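Local coordinates for protein beta-1,4-mannanase (Aplysia kurodai, PDB 3VUP) that probably hydrolyses the beta-1,4-mannosidic linkages of mannan as a digestive-fluid enzyme of the sea hare, using a TIM-barrel catalytic domain, at residues 91-96 / 145-150; 164-169 / 192-197. One frame throughout, in Å; residues are numbered along the deposited sequence.

Contact 1 of 2, residues 91-96 / 145-150; sequences DMKDLL and VNHVKG
Met92 enters the contact at the root of its side chain, where CB lies 4.2 Å from Val148 CG1; the side chain, bent at each torsion, also touches Trp157 of strand 157-161, as an unbranched, pliable chain can. One residue on, Lys93 offers its aliphatic part. CB comes to the edge of the His147 imidazole, near the ring plane, 3.9 Å from CD2; with CG anti to the backbone N (chi1 170°), CD also passes 4.2 Å from NE2 of that ring. The two side chains cross at about a right angle, and the ammonium leads away to a salt bridge with Asp97, so lysine keeps its charge outside the seam. A helical turn after Met92, Leu96 brings CD1 across Val148, 3.6 Å from Val148 CB and within 4.0 Å of its CG1 and CG2. Compact, branched Val148, the first residue past helical geometry, sets its side chain against Met92, Lys93 and Leu96, and it too touches Trp157. No hydrogen bond joins the segments; mostly apolar contacts bury 196 Å², both sides summed. Such packing of one outer helix against the end of its neighbour, backed by a barrel strand, is characteristic of the TIM barrel.

Contact 2 of 2, residues 164-169 / 192-197; sequences EGMMIP and GNKYLY
Met167 and Tyr195 pair their backbones in a single beta bridge within the long loop that follows strand 157-161 of the TIM barrel. Across it, Ile168 N donates to Tyr195 O in the carbonyl plane, at 2.9 Å and nearly straight (174°). Met166 O is gripped twice, by Tyr195 N and, from above the carbonyl plane, by Lys194 N.

The side chains divide around this bridge. Met166 lies alongside Tyr195, pointing the same way, with CB 3.8 Å from CD2 of the ring; its slim, unbranched chain also runs beside the methylenes of Lys194. Met167 instead crosses Tyr195 and Tyr197 at about right angles. Bends at chi2 (-49°) and chi3 (-65°) curl its chain back, so that CE sits over the centre of the Tyr197 ring, 3.6 Å from the centroid, in a CH-pi contact, with SD farther above the same face in a Met-aromatic contact. Tyrosine suits this place because its ring receives the methyl while its hydroxyl bonds to Tyr240, which also binds Glu164. With an alanine here, the Met167 methyl would probably lose its aromatic platform, and Tyr240 one of its hydrogen-bond partners.

On the more exposed side, Ile168 spreads its branched chain along segment 192-197, CG1 against the backbone of Asn193 and CD1 against Leu196. A water donates to two carbonyl oxygens, Ile168 O at 2.8 Å and Tyr195 O at 2.9 Å.

Overall arrangement
From the N terminus, the chain has laid down the first two barrel strands, 18-22 and 58-65, before helix 88-101 supplies the first half of contact 1. It then runs through strand 105-112 and helices 122-128 and 130-147, and contact 1 closes this loop of 48 residues by bringing the C-terminal end of helix 130-147 against helix 88-101. Strand 157-161 follows, and contact 2 closes a second loop, of 22 residues without helix or strand, just before helix 197-214. The two loops therefore stand in series, neither nesting nor crossing. Their centres lie 32 Å apart on opposite sides of the chain's centre: contact 1 ties one outer helix to the end of another, contact 2 draws together the two ends of a long strand-to-helix connection.

Contact 1 of 2, residues 91-96 / 145-150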
ATOM      1  N   ASP A  91       8.811  17.548   4.527  1.00  8.57           N
ATOM      2  CA  ASP A  91       7.581  17.307   3.785  1.00  8.16           C
ATOM      3  C   ASP A  91       6.811  16.131   4.374  1.00  7.64           C
ATOM      4  O   ASP A  91       5.591  16.196   4.553  1.00  7.56           O
ATOM      5  CB  ASP A  91       7.880  17.012   2.315  1.00  8.02           C
ATOM      6  CG  ASP A  91       8.469  18.202   1.568  1.00  7.83           C
ATOM      7  OD1 ASP A  91       8.343  19.361   2.034  1.00  9.19           O
ATOM      8  OD2 ASP A  91       9.051  17.958   0.487  1.00  8.41           O
ATOM      9  N   MET A  92       7.522  15.050   4.669  1.00  7.41           N
ATOM     10  CA  MET A  92       6.862  13.867   5.201  1.00  7.67           C
ATOM     11  C   MET A  92       6.301  14.136   6.599  1.00  8.39           C
ATOM     12  O   MET A  92       5.188  13.708   6.920  1.00  8.54           O
ATOM     13  CB  MET A  92       7.806  12.665   5.187  1.00  7.82           C
ATOM     14  CG  MET A  92       8.205  12.218   3.774  1.00  8.11           C
ATOM     15  SD  MET A  92       6.812  11.722   2.724  1.00  9.14           S
ATOM     16  CE  MET A  92       6.226  10.259   3.582  1.00 10.49           C
ATOM     17  N   LYS A  93       7.043  14.878   7.418  1.00  8.36           N
ATOM     18  CA  LYS A  93       6.537  15.249   8.730  1.00  8.85           C
ATOM     19  C   LYS A  93       5.314  16.154   8.613  1.00  8.24           C
ATOM     20  O   LYS A  93       4.327  15.960   9.318  1.00  8.54           O
ATOM     21  CB  LYS A  93       7.622  15.914   9.582  1.00 11.04           C
ATOM     22  CG  LYS A  93       7.068  16.524  10.871  0.58 13.47           C
ATOM     23  CD  LYS A  93       8.071  16.546  12.008  0.58 15.38           C
ATOM     24  CE  LYS A  93       7.367  16.822  13.333  0.58 16.29           C
ATOM     25  NZ  LYS A  93       6.554  18.072  13.301  0.58 16.64           N
ATOM     26  N   ASP A  94       5.372  17.131   7.713  1.00  8.51           N
ATOM     27  CA  ASP A  94       4.259  18.051   7.552  1.00  8.78           C
ATOM     28  C   ASP A  94       3.014  17.359   7.002  1.00  8.58           C
ATOM     29  O   ASP A  94       1.890  17.705   7.376  1.00  8.57           O
ATOM     30  CB  ASP A  94       4.652  19.242   6.681  1.00  9.74           C
ATOM     31  CG  ASP A  94       3.715  20.415   6.856  1.00 10.88           C
ATOM     32  OD1 ASP A  94       3.456  20.803   8.015  1.00 11.58           O
ATOM     33  OD2 ASP A  94       3.227  20.944   5.839  1.00 11.35           O
ATOM     34  N   LEU A  95       3.213  16.395   6.108  1.00  8.32           N
ATOM     35  CA  LEU A  95       2.113  15.569   5.632  1.00  7.81           C
ATOM     36  C   LEU A  95       1.387  14.947   6.819  1.00  7.71           C
ATOM     37  O   LEU A  95       0.162  15.015   6.927  1.00  7.80           O
ATOM     38  CB  LEU A  95       2.645  14.465   4.717  1.00  8.42           C
ATOM     39  CG  LEU A  95       1.688  13.302   4.434  1.00  8.44           C
ATOM     40  CD1 LEU A  95       0.456  13.741   3.651  1.00  9.17           C
ATOM     41  CD2 LEU A  95       2.437  12.203   3.702  1.00  8.49           C
ATOM     42  N   LEU A  96       2.157  14.340   7.717  1.00  7.36           N
ATOM     43  CA  LEU A  96       1.578  13.659   8.868  1.00  7.41           C
ATOM     44  C   LEU A  96       0.967  14.635   9.877  1.00  7.42           C
ATOM     45  O   LEU A  96      -0.080  14.356  10.452  1.00  7.66           O
ATOM     46  CB  LEU A  96       2.617  12.739   9.520  1.00  7.50           C
ATOM     47  CG  LEU A  96       3.113  11.594   8.630  1.00  7.49           C
ATOM     48  CD1 LEU A  96       4.267  10.872   9.293  1.00  9.30           C
ATOM     49  CD2 LEU A  96       1.990  10.616   8.320  1.00  9.36           C
ATOM     50  N   VAL A 145      12.039   7.323   7.646  1.00  6.34           N
ATOM     51  CA  VAL A 145      11.335   6.596   8.694  1.00  6.55           C
ATOM     52  C   VAL A 145      11.722   7.111  10.072  1.00  6.83           C
ATOM     53  O   VAL A 145      10.868   7.284  10.948  1.00  7.96           O
ATOM     54  CB  VAL A 145      11.609   5.083   8.564  1.00  7.03           C
ATOM     55  CG1 VAL A 145      11.109   4.321   9.784  1.00  8.01           C
ATOM     56  CG2 VAL A 145      10.972   4.544   7.289  1.00  7.99           C
ATOM     57  N   ASN A 146      13.011   7.366  10.261  1.00  7.18           N
ATOM     58  CA  ASN A 146      13.480   7.899  11.529  1.00  7.90           C
ATOM     59  C   ASN A 146      12.904   9.277  11.821  1.00  7.78           C
ATOM     60  O   ASN A 146      12.548   9.588  12.956  1.00  9.02           O
ATOM     61  CB  ASN A 146      15.000   7.965  11.553  1.00  8.98           C
ATOM     62  CG  ASN A 146      15.525   8.497  12.861  1.00 10.38           C
ATOM     63  OD1 ASN A 146      15.409   7.843  13.900  1.00 10.79           O
ATOM     64  ND2 ASN A 146      16.097   9.693  12.827  1.00 11.68           N
ATOM     65  N   HIS A 147      12.810  10.107  10.788  1.00  7.74           N
ATOM     66  CA  HIS A 147      12.372  11.483  10.970  1.00  8.18           C
ATOM     67  C   HIS A 147      10.927  11.565  11.470  1.00  8.68           C
ATOM     68  O   HIS A 147      10.576  12.476  12.217  1.00  9.72           O
ATOM     69  CB  HIS A 147      12.504  12.254   9.663  1.00  9.25           C
ATOM     70  CG  HIS A 147      12.294  13.724   9.817  1.00  9.93           C
ATOM     71  ND1 HIS A 147      13.236  14.548  10.391  1.00 11.74           N
ATOM     72  CD2 HIS A 147      11.247  14.516   9.488  1.00  9.82           C
ATOM     73  CE1 HIS A 147      12.781  15.789  10.398  1.00 12.35           C
ATOM     74  NE2 HIS A 147      11.575  15.795   9.861  1.00 11.34           N
ATOM     75  N   VAL A 148      10.095  10.617  11.050  1.00  7.97           N
ATOM     76  CA  VAL A 148       8.687  10.597  11.442  1.00  8.46           C
ATOM     77  C   VAL A 148       8.376   9.456  12.406  1.00  8.13           C
ATOM     78  O   VAL A 148       7.210   9.110  12.604  1.00  8.77           O
ATOM     79  CB  VAL A 148       7.745  10.532  10.215  1.00  8.72           C
ATOM     80  CG1 VAL A 148       7.977  11.741   9.311  1.00  9.73           C
ATOM     81  CG2 VAL A 148       7.908   9.211   9.443  1.00  9.03           C
ATOM     82  N   LYS A 149       9.413   8.899  13.027  1.00  8.48           N
ATOM     83  CA  LYS A 149       9.292   7.768  13.948  0.66  8.96           C
ATOM     84  C   LYS A 149       8.197   8.019  14.978  1.00  9.05           C
ATOM     85  O   LYS A 149       8.213   9.060  15.635  1.00 10.01           O
ATOM     86  CB  LYS A 149      10.630   7.553  14.670  0.66  9.46           C
ATOM     87  CG  LYS A 149      10.670   6.374  15.635  0.66  9.57           C
ATOM     88  CD  LYS A 149      12.012   6.314  16.360  0.66 11.50           C
ATOM     89  CE  LYS A 149      12.044   5.184  17.380  0.66 13.29           C
ATOM     90  NZ  LYS A 149      13.227   5.269  18.284  0.66 14.55           N
ATOM     91  N   GLY A 150       7.269   7.081  15.127  1.00  8.83           N
ATOM     92  CA  GLY A 150       6.253   7.171  16.149  1.00  8.78           C
ATOM     93  C   GLY A 150       5.106   8.122  15.886  1.00  9.03           C
ATOM     94  O   GLY A 150       4.241   8.248  16.745  1.00 10.16           O
TER

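Contact 2 of 2, residues 164-169 / 192-197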
ATOM      1  N   GLU A 164       2.793  -7.146  -9.058  1.00  5.09           N
ATOM      2  CA  GLU A 164       2.393  -8.087 -10.095  1.00  5.44           C
ATOM      3  C   GLU A 164       2.297  -7.477 -11.486  1.00  5.74           C
ATOM      4  O   GLU A 164       2.278  -8.207 -12.472  1.00  6.54           O
ATOM      5  CB  GLU A 164       1.086  -8.775  -9.711  1.00  5.29           C
ATOM      6  CG  GLU A 164       1.160  -9.477  -8.364  1.00  4.97           C
ATOM      7  CD  GLU A 164       0.847  -8.580  -7.165  1.00  4.19           C
ATOM      8  OE1 GLU A 164       0.432  -7.411  -7.347  1.00  4.90           O
ATOM      9  OE2 GLU A 164       1.010  -9.083  -6.026  1.00  4.69           O
ATOM     10  N   GLY A 165       2.254  -6.154 -11.584  1.00  5.73           N
ATOM     11  CA  GLY A 165       2.262  -5.520 -12.890  1.00  5.79           C
ATOM     12  C   GLY A 165       3.461  -5.892 -13.740  1.00  6.55           C
ATOM     13  O   GLY A 165       3.370  -5.929 -14.966  1.00  6.30           O
ATOM     14  N   MET A 166       4.587  -6.172 -13.092  1.00  6.00           N
ATOM     15  CA  MET A 166       5.803  -6.513 -13.821  1.00  6.32           C
ATOM     16  C   MET A 166       6.431  -7.846 -13.419  1.00  6.32           C
ATOM     17  O   MET A 166       7.570  -8.126 -13.780  1.00  6.50           O
ATOM     18  CB  MET A 166       6.820  -5.375 -13.719  1.00  7.40           C
ATOM     19  CG  MET A 166       6.382  -4.115 -14.473  1.00  8.51           C
ATOM     20  SD  MET A 166       7.630  -2.821 -14.628  1.00  9.06           S
ATOM     21  CE  MET A 166       7.618  -2.162 -12.973  1.00 11.16           C
ATOM     22  N   MET A 167       5.688  -8.688 -12.711  1.00  6.34           N
ATOM     23  CA  MET A 167       6.188 -10.023 -12.398  1.00  6.71           C
ATOM     24  C   MET A 167       5.981 -10.963 -13.579  1.00  7.14           C
ATOM     25  O   MET A 167       4.952 -10.897 -14.257  1.00  7.70           O
ATOM     26  CB  MET A 167       5.492 -10.597 -11.165  1.00  6.93           C
ATOM     27  CG  MET A 167       5.663  -9.784  -9.892  1.00  7.53           C
ATOM     28  SD  MET A 167       7.351  -9.290  -9.475  1.00  7.53           S
ATOM     29  CE  MET A 167       8.126 -10.883  -9.183  1.00  8.40           C
ATOM     30  N   ILE A 168       6.949 -11.843 -13.814  1.00  6.73           N
ATOM     31  CA  ILE A 168       6.821 -12.844 -14.865  1.00  6.41           C
ATOM     32  C   ILE A 168       5.881 -13.947 -14.389  1.00  5.30           C
ATOM     33  O   ILE A 168       6.172 -14.625 -13.403  1.00  5.81           O
ATOM     34  CB  ILE A 168       8.187 -13.456 -15.214  1.00  7.60           C
ATOM     35  CG1 ILE A 168       9.149 -12.365 -15.689  1.00  8.47           C
ATOM     36  CG2 ILE A 168       8.015 -14.544 -16.268  1.00  8.12           C
ATOM     37  CD1 ILE A 168      10.605 -12.791 -15.716  1.00  9.98           C
ATOM     38  N   PRO A 169       4.739 -14.125 -15.070  1.00  5.84           N
ATOM     39  CA  PRO A 169       3.789 -15.173 -14.693  1.00  6.01           C
ATOM     40  C   PRO A 169       4.169 -16.498 -15.346  1.00  5.94           C
ATOM     41  O   PRO A 169       4.964 -16.521 -16.287  1.00  6.18           O
ATOM     42  CB  PRO A 169       2.487 -14.658 -15.291  1.00  6.67           C
ATOM     43  CG  PRO A 169       2.934 -14.017 -16.576  1.00  7.18           C
ATOM     44  CD  PRO A 169       4.275 -13.379 -16.258  1.00  6.93           C
ATOM     45  N   GLY A 192       4.597  -5.639 -18.395  1.00  7.28           N
ATOM     46  CA  GLY A 192       5.795  -6.251 -18.938  1.00  8.02           C
ATOM     47  C   GLY A 192       6.302  -7.340 -18.011  1.00  7.43           C
ATOM     48  O   GLY A 192       6.530  -7.100 -16.826  1.00  8.66           O
ATOM     49  N   ASN A 193       6.466  -8.546 -18.548  1.00  7.28           N
ATOM     50  CA  ASN A 193       6.985  -9.670 -17.778  1.00  7.59           C
ATOM     51  C   ASN A 193       8.453  -9.400 -17.511  1.00  7.67           C
ATOM     52  O   ASN A 193       9.283  -9.667 -18.369  1.00  9.10           O
ATOM     53  CB  ASN A 193       6.859 -10.971 -18.576  1.00  7.28           C
ATOM     54  CG  ASN A 193       5.418 -11.391 -18.814  1.00  7.24           C
ATOM     55  OD1 ASN A 193       4.482 -10.812 -18.259  1.00  8.02           O
ATOM     56  ND2 ASN A 193       5.233 -12.420 -19.636  1.00  7.67           N
ATOM     57  N   LYS A 194       8.780  -8.879 -16.333  1.00  7.47           N
ATOM     58  CA  LYS A 194      10.108  -8.331 -16.076  1.00  8.82           C
ATOM     59  C   LYS A 194      10.858  -8.997 -14.917  1.00  9.01           C
ATOM     60  O   LYS A 194      12.060  -9.251 -15.036  1.00 10.97           O
ATOM     61  CB  LYS A 194       9.974  -6.827 -15.823  1.00 11.19           C
ATOM     62  CG  LYS A 194      11.146  -5.957 -16.212  1.00 12.87           C
ATOM     63  CD  LYS A 194      10.719  -4.500 -16.102  1.00 13.80           C
ATOM     64  CE  LYS A 194      11.768  -3.536 -16.606  1.00 15.31           C
ATOM     65  NZ  LYS A 194      11.279  -2.149 -16.406  1.00 15.35           N
ATOM     66  N   TYR A 195      10.168  -9.259 -13.802  1.00  8.30           N
ATOM     67  CA  TYR A 195      10.848  -9.659 -12.564  1.00  8.35           C
ATOM     68  C   TYR A 195      10.551 -11.072 -12.077  1.00  8.55           C
ATOM     69  O   TYR A 195       9.461 -11.613 -12.295  1.00  8.53           O
ATOM     70  CB  TYR A 195      10.546  -8.666 -11.437  1.00  9.07           C
ATOM     71  CG  TYR A 195      10.975  -7.269 -11.805  1.00  9.25           C
ATOM     72  CD1 TYR A 195      12.315  -6.972 -11.986  1.00  9.07           C
ATOM     73  CD2 TYR A 195      10.045  -6.256 -12.004  1.00  9.76           C
ATOM     74  CE1 TYR A 195      12.714  -5.709 -12.352  1.00  9.40           C
ATOM     75  CE2 TYR A 195      10.438  -4.989 -12.370  1.00  9.59           C
ATOM     76  CZ  TYR A 195      11.771  -4.720 -12.545  1.00  9.42           C
ATOM     77  OH  TYR A 195      12.157  -3.452 -12.913  1.00  9.97           O
ATOM     78  N   LEU A 196      11.553 -11.648 -11.414  1.00  9.72           N
ATOM     79  CA  LEU A 196      11.422 -12.911 -10.697  1.00  9.95           C
ATOM     80  C   LEU A 196      11.172 -12.656  -9.211  1.00  8.12           C
ATOM     81  O   LEU A 196      11.582 -11.619  -8.655  1.00  7.43           O
ATOM     82  CB  LEU A 196      12.670 -13.780 -10.888  1.00 11.66           C
ATOM     83  CG  LEU A 196      12.960 -14.267 -12.312  1.00 14.03           C
ATOM     84  CD1 LEU A 196      14.180 -15.185 -12.342  1.00 14.27           C
ATOM     85  CD2 LEU A 196      11.739 -14.962 -12.894  1.00 15.41           C
ATOM     86  N   TYR A 197      10.498 -13.604  -8.567  1.00  7.40           N
ATOM     87  CA  TYR A 197      10.055 -13.386  -7.192  1.00  6.27           C
ATOM     88  C   TYR A 197      11.179 -13.311  -6.177  1.00  6.24           C
ATOM     89  O   TYR A 197      11.035 -12.608  -5.188  1.00  6.95           O
ATOM     90  CB  TYR A 197       8.957 -14.367  -6.745  1.00  7.06           C
ATOM     91  CG  TYR A 197       7.592 -13.717  -6.811  1.00  6.67           C
ATOM     92  CD1 TYR A 197       7.156 -12.856  -5.814  1.00  7.42           C
ATOM     93  CD2 TYR A 197       6.766 -13.921  -7.894  1.00  7.45           C
ATOM     94  CE1 TYR A 197       5.912 -12.227  -5.892  1.00  7.23           C
ATOM     95  CE2 TYR A 197       5.528 -13.307  -7.984  1.00  7.72           C
ATOM     96  CZ  TYR A 197       5.100 -12.463  -6.979  1.00  6.50           C
ATOM     97  OH  TYR A 197       3.872 -11.858  -7.092  1.00  6.88           O
TER
HETATM   98  O   HOH W   1       8.115 -14.072 -11.487  1.00  8.68           O